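Local atomic coordinates of tRNA threonylcarbamoyladenosine dehydratase (Escherichia coli, PDB entry 4D79), a protein that catalyses the ATP-dependent dehydration of threonylcarbamoyladenosine at position 37 of tRNAs to its cyclic form, and can accept sulfur from the desulfurase CsdA in vitro. Residues B[2-16]-B[22-34]. Sequence-based numbering, arbitrary orientation.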
loop_
_atom_site.group_PDB
_atom_site.type_symbol
_atom_site.label_atom_id
_atom_site.label_comp_id
_atom_site.label_asym_id
_atom_site.label_seq_id
_atom_site.Cartn_x
_atom_site.Cartn_y
_atom_site.Cartn_z
ATOM N N SER B 2 26.063 -0.096 13.551
ATOM C CA SER B 2 26.355 0.917 12.543
ATOM C C SER B 2 26.556 0.246 11.184
ATOM O O SER B 2 27.258 -0.756 11.082
ATOM C CB SER B 2 27.582 1.732 12.941
ATOM O OG SER B 2 27.893 2.694 11.950
ATOM N N VAL B 3 25.866 0.746 10.162
ATOM C CA VAL B 3 25.940 0.210 8.813
ATOM C C VAL B 3 26.693 1.207 7.940
ATOM O O VAL B 3 26.376 2.404 7.947
ATOM C CB VAL B 3 24.516 -0.084 8.288
ATOM C CG1 VAL B 3 24.534 -0.461 6.816
ATOM C CG2 VAL B 3 23.910 -1.211 9.100
ATOM N N VAL B 4 27.677 0.720 7.194
ATOM C CA VAL B 4 28.388 1.532 6.214
ATOM C C VAL B 4 27.579 1.444 4.913
ATOM O O VAL B 4 27.404 0.363 4.350
ATOM C CB VAL B 4 29.832 1.039 6.014
ATOM C CG1 VAL B 4 30.507 1.820 4.867
ATOM C CG2 VAL B 4 30.633 1.193 7.291
ATOM N N ILE B 5 27.117 2.583 4.409
ATOM C CA ILE B 5 26.250 2.596 3.226
ATOM C C ILE B 5 27.112 2.412 1.980
ATOM O O ILE B 5 28.072 3.154 1.764
ATOM C CB ILE B 5 25.428 3.899 3.178
ATOM C CG1 ILE B 5 24.371 3.841 4.264
ATOM C CG2 ILE B 5 24.756 4.140 1.787
ATOM C CD1 ILE B 5 23.621 5.114 4.517
ATOM N N SER B 6 26.846 1.341 1.230
ATOM C CA SER B 6 27.577 1.017 0.011
ATOM C C SER B 6 27.088 1.832 -1.200
ATOM O O SER B 6 26.028 2.476 -1.200
ATOM C CB SER B 6 27.456 -0.467 -0.313
ATOM O OG SER B 6 26.120 -0.773 -0.721
ATOM N N ASP B 7 27.867 1.751 -2.277
ATOM C CA ASP B 7 27.422 2.370 -3.518
ATOM C C ASP B 7 26.153 1.706 -4.016
ATOM O O ASP B 7 25.252 2.387 -4.494
ATOM C CB ASP B 7 28.509 2.278 -4.592
ATOM C CG ASP B 7 29.651 3.285 -4.385
ATOM O OD1 ASP B 7 29.502 4.282 -3.641
ATOM O OD2 ASP B 7 30.702 3.090 -5.023
ATOM N N ALA B 8 26.044 0.385 -3.861
ATOM C CA ALA B 8 24.815 -0.316 -4.239
ATOM C C ALA B 8 23.610 0.155 -3.428
ATOM O O ALA B 8 22.517 0.319 -3.974
ATOM C CB ALA B 8 25.003 -1.818 -4.095
ATOM N N TRP B 9 23.787 0.332 -2.117
ATOM C CA TRP B 9 22.746 0.882 -1.265
ATOM C C TRP B 9 22.300 2.250 -1.754
ATOM O O TRP B 9 21.094 2.558 -1.759
ATOM C CB TRP B 9 23.288 0.960 0.150
ATOM C CG TRP B 9 22.299 1.195 1.258
ATOM C CD1 TRP B 9 21.553 2.295 1.465
ATOM C CD2 TRP B 9 22.015 0.300 2.317
ATOM N NE1 TRP B 9 20.803 2.145 2.600
ATOM C CE2 TRP B 9 21.071 0.920 3.142
ATOM C CE3 TRP B 9 22.481 -0.974 2.660
ATOM C CZ2 TRP B 9 20.562 0.304 4.283
ATOM C CZ3 TRP B 9 21.996 -1.573 3.792
ATOM C CH2 TRP B 9 21.050 -0.935 4.597
ATOM N N ARG B 10 23.248 3.113 -2.122
ATOM C CA ARG B 10 22.835 4.411 -2.647
ATOM C C ARG B 10 22.100 4.288 -3.984
ATOM O O ARG B 10 21.273 5.143 -4.301
ATOM C CB ARG B 10 24.015 5.364 -2.775
ATOM C CG ARG B 10 24.333 6.141 -1.505
ATOM C CD ARG B 10 25.389 7.226 -1.785
ATOM N NE ARG B 10 26.621 6.562 -2.102
ATOM C CZ ARG B 10 27.496 6.144 -1.200
ATOM N NH1 ARG B 10 27.318 6.353 0.099
ATOM N NH2 ARG B 10 28.563 5.518 -1.613
ATOM N N GLN B 11 22.389 3.272 -4.796
ATOM C CA GLN B 11 21.605 3.104 -6.023
ATOM C C GLN B 11 20.178 2.690 -5.684
ATOM O O GLN B 11 19.216 3.155 -6.307
ATOM C CB GLN B 11 22.243 2.056 -6.932
ATOM C CG GLN B 11 23.542 2.540 -7.612
ATOM C CD GLN B 11 23.364 3.856 -8.316
ATOM O OE1 GLN B 11 23.848 4.896 -7.857
ATOM N NE2 GLN B 11 22.640 3.831 -9.420
ATOM N N ARG B 12 20.031 1.770 -4.734
ATOM C CA ARG B 12 18.699 1.298 -4.348
ATOM C C ARG B 12 17.895 2.407 -3.684
ATOM O O ARG B 12 16.690 2.529 -3.923
ATOM C CB ARG B 12 18.821 0.096 -3.427
ATOM C CG ARG B 12 19.380 -1.132 -4.087
ATOM C CD ARG B 12 19.369 -2.342 -3.160
ATOM N NE ARG B 12 19.713 -3.508 -3.959
ATOM C CZ ARG B 12 20.918 -4.047 -4.057
ATOM N NH1 ARG B 12 21.933 -3.636 -3.298
ATOM N NH2 ARG B 12 21.076 -5.088 -4.847
ATOM N N PHE B 13 18.550 3.245 -2.858
ATOM C CA PHE B 13 17.822 4.142 -1.957
ATOM C C PHE B 13 18.163 5.611 -2.168
ATOM O O PHE B 13 17.822 6.449 -1.336
ATOM C CB PHE B 13 18.032 3.692 -0.510
ATOM C CG PHE B 13 17.569 2.290 -0.285
ATOM C CD1 PHE B 13 16.216 1.960 -0.419
ATOM C CD2 PHE B 13 18.459 1.292 0.025
ATOM C CE1 PHE B 13 15.790 0.650 -0.235
ATOM C CE2 PHE B 13 18.034 -0.006 0.210
ATOM C CZ PHE B 13 16.701 -0.332 0.052
ATOM N N GLY B 14 18.696 5.965 -3.345
ATOM C CA GLY B 14 18.920 7.375 -3.655
ATOM C C GLY B 14 17.655 8.210 -3.547
ATOM O O GLY B 14 17.686 9.337 -3.049
ATOM N N GLY B 15 16.521 7.662 -3.994
ATOM C CA GLY B 15 15.260 8.373 -3.860
ATOM C C GLY B 15 14.828 8.579 -2.415
ATOM O O GLY B 15 14.161 9.568 -2.099
ATOM N N THR B 16 15.211 7.661 -1.518
ATOM C CA THR B 16 15.008 7.850 -0.076
ATOM C C THR B 16 15.801 9.038 0.458
ATOM O O THR B 16 15.263 9.905 1.153
ATOM C CB THR B 16 15.409 6.563 0.637
ATOM O OG1 THR B 16 14.750 5.469 -0.016
ATOM C CG2 THR B 16 15.045 6.593 2.100
ATOM N N GLU B 22 19.947 13.175 3.671
ATOM C CA GLU B 22 21.110 12.306 3.863
ATOM C C GLU B 22 21.188 11.777 5.290
ATOM O O GLU B 22 21.510 10.608 5.502
ATOM C CB GLU B 22 22.417 13.044 3.524
ATOM C CG GLU B 22 22.509 13.557 2.086
ATOM C CD GLU B 22 22.513 12.453 1.040
ATOM O OE1 GLU B 22 22.516 11.262 1.409
ATOM O OE2 GLU B 22 22.532 12.781 -0.165
ATOM N N LYS B 23 20.941 12.634 6.287
ATOM C CA LYS B 23 21.032 12.182 7.673
ATOM C C LYS B 23 20.035 11.067 7.929
ATOM O O LYS B 23 20.351 10.067 8.586
ATOM C CB LYS B 23 20.809 13.367 8.608
ATOM C CG LYS B 23 21.130 13.076 10.071
ATOM C CD LYS B 23 21.214 14.368 10.877
ATOM C CE LYS B 23 21.685 14.122 12.306
ATOM N NZ LYS B 23 20.670 13.398 13.125
ATOM N N ALA B 24 18.821 11.213 7.389
ATOM C CA ALA B 24 17.820 10.179 7.515
ATOM C C ALA B 24 18.268 8.876 6.856
ATOM O O ALA B 24 17.966 7.791 7.363
ATOM C CB ALA B 24 16.513 10.670 6.912
ATOM N N LEU B 25 18.911 8.946 5.688
ATOM C CA LEU B 25 19.336 7.701 5.050
ATOM C C LEU B 25 20.217 6.885 5.998
ATOM O O LEU B 25 20.086 5.660 6.094
ATOM C CB LEU B 25 20.073 7.990 3.744
ATOM C CG LEU B 25 20.402 6.752 2.894
ATOM C CD1 LEU B 25 19.151 6.195 2.193
ATOM C CD2 LEU B 25 21.494 7.068 1.848
ATOM N N GLN B 26 21.142 7.542 6.666
ATOM C CA GLN B 26 22.011 6.842 7.606
ATOM C C GLN B 26 21.242 6.406 8.852
ATOM O O GLN B 26 21.465 5.305 9.369
ATOM C CB GLN B 26 23.210 7.720 7.982
ATOM C CG GLN B 26 24.174 7.018 8.908
ATOM C CD GLN B 26 24.947 5.913 8.253
ATOM O OE1 GLN B 26 25.847 6.148 7.432
ATOM N NE2 GLN B 26 24.547 4.695 8.533
ATOM N N LEU B 27 20.327 7.247 9.340
ATOM C CA LEU B 27 19.497 6.857 10.483
ATOM C C LEU B 27 18.740 5.570 10.185
ATOM O O LEU B 27 18.661 4.678 11.032
ATOM C CB LEU B 27 18.503 7.975 10.821
ATOM C CG LEU B 27 17.558 7.747 12.002
ATOM C CD1 LEU B 27 18.336 7.763 13.333
ATOM C CD2 LEU B 27 16.474 8.814 11.991
ATOM N N PHE B 28 18.120 5.497 8.994
ATOM C CA PHE B 28 17.391 4.308 8.593
ATOM C C PHE B 28 18.324 3.106 8.463
ATOM O O PHE B 28 17.979 1.983 8.891
ATOM C CB PHE B 28 16.633 4.540 7.269
ATOM C CG PHE B 28 15.596 5.662 7.302
ATOM C CD1 PHE B 28 15.150 6.217 8.487
ATOM C CD2 PHE B 28 15.054 6.156 6.095
ATOM C CE1 PHE B 28 14.186 7.245 8.477
ATOM C CE2 PHE B 28 14.098 7.175 6.103
ATOM C CZ PHE B 28 13.672 7.713 7.295
ATOM N N ALA B 29 19.493 3.299 7.856
ATOM C CA ALA B 29 20.408 2.170 7.679
ATOM C C ALA B 29 20.869 1.604 9.027
ATOM O O ALA B 29 21.123 0.401 9.152
ATOM C CB ALA B 29 21.610 2.590 6.838
ATOM N N ASP B 30 20.972 2.454 10.031
ATOM C CA ASP B 30 21.420 2.088 11.370
ATOM C C ASP B 30 20.285 1.557 12.237
ATOM O O ASP B 30 20.538 1.092 13.362
ATOM C CB ASP B 30 22.007 3.309 12.076
ATOM C CG ASP B 30 23.339 3.728 11.542
ATOM O OD1 ASP B 30 23.999 2.889 10.938
ATOM O OD2 ASP B 30 23.777 4.860 11.827
ATOM N N ALA B 31 19.050 1.612 11.744
ATOM C CA ALA B 31 17.893 1.264 12.564
ATOM C C ALA B 31 17.637 -0.227 12.536
ATOM O O ALA B 31 17.974 -0.930 11.583
ATOM C CB ALA B 31 16.642 2.005 12.104
ATOM N N HIS B 32 17.036 -0.711 13.605
ATOM C CA HIS B 32 16.600 -2.095 13.692
ATOM C C HIS B 32 15.138 -2.041 14.102
ATOM O O HIS B 32 14.827 -1.647 15.234
ATOM C CB HIS B 32 17.447 -2.900 14.697
ATOM C CG HIS B 32 17.178 -4.374 14.639
ATOM N ND1 HIS B 32 17.875 -5.302 15.392
ATOM C CD2 HIS B 32 16.269 -5.078 13.917
ATOM C CE1 HIS B 32 17.414 -6.514 15.122
ATOM N NE2 HIS B 32 16.442 -6.406 14.220
ATOM N N ILE B 33 14.240 -2.422 13.190
ATOM C CA ILE B 33 12.804 -2.350 13.438
ATOM C C ILE B 33 12.216 -3.754 13.434
ATOM O O ILE B 33 12.598 -4.609 12.630
ATOM C CB ILE B 33 12.116 -1.414 12.427
ATOM C CG1 ILE B 33 12.625 0.005 12.695
ATOM C CG2 ILE B 33 10.574 -1.504 12.542
ATOM C CD1 ILE B 33 12.057 1.071 11.818
ATOM N N CYS B 34 11.339 -3.996 14.396
ATOM C CA CYS B 34 10.686 -5.276 14.592
ATOM C C CYS B 34 9.252 -5.159 14.113
ATOM O O CYS B 34 8.536 -4.240 14.526
ATOM C CB CYS B 34 10.742 -5.658 16.079
ATOM S SG CYS B 34 10.050 -7.263 16.449
HETATM O O HOH W 1 23.007 0.815 14.538
HETATM O O HOH W 2 27.719 4.966 5.834
HETATM O O HOH W 3 19.078 3.666 4.314
#
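The indole of Trp9 meets Leu25 CD1 at its edge, and its CZ2 lies 3.6 Å from Ala29 CB. Ile5 CG1 lies over one face of the ring, offset toward the rim, and Phe13 CD2 over the opposite one, also offset. In the ring plane, NE1 donates to a water that donates in turn to Leu25 O, 2.9 Å away from that water. The Phe28 ring takes Thr16 CG2 at its edge, while Ala24 O of its own helix lies over one face, offset toward the rim.

Leu25 enters between Ile5 and Phe13: CD2 touches Ile5 CD1 at 3.9 Å, and CD1 reaches Phe13 CB and Thr16 CB.

Polar bonds tie down the N-terminal segment. Val3 N donates to Asp30 OD1 (2.9 Å), nearly straight at 170°. Gln26 bends at chi2 (71°), which brings NE2 to Val3 O at 3.0 Å, in the carbonyl plane. Its OE1 accepts from a water bound to Ile5 N.

Ser6 OG N-caps helix 7-20 by accepting from Trp9 N (2.9 Å). The axes of segments 7-16 and 22-29 run at 122° in their N-to-C directions. These are the chain's first two helices; Phe28 packs on helix 242-266, and helix 22-29 leads into strand 32-36 of the ThiF-family Rossmann-type sheet.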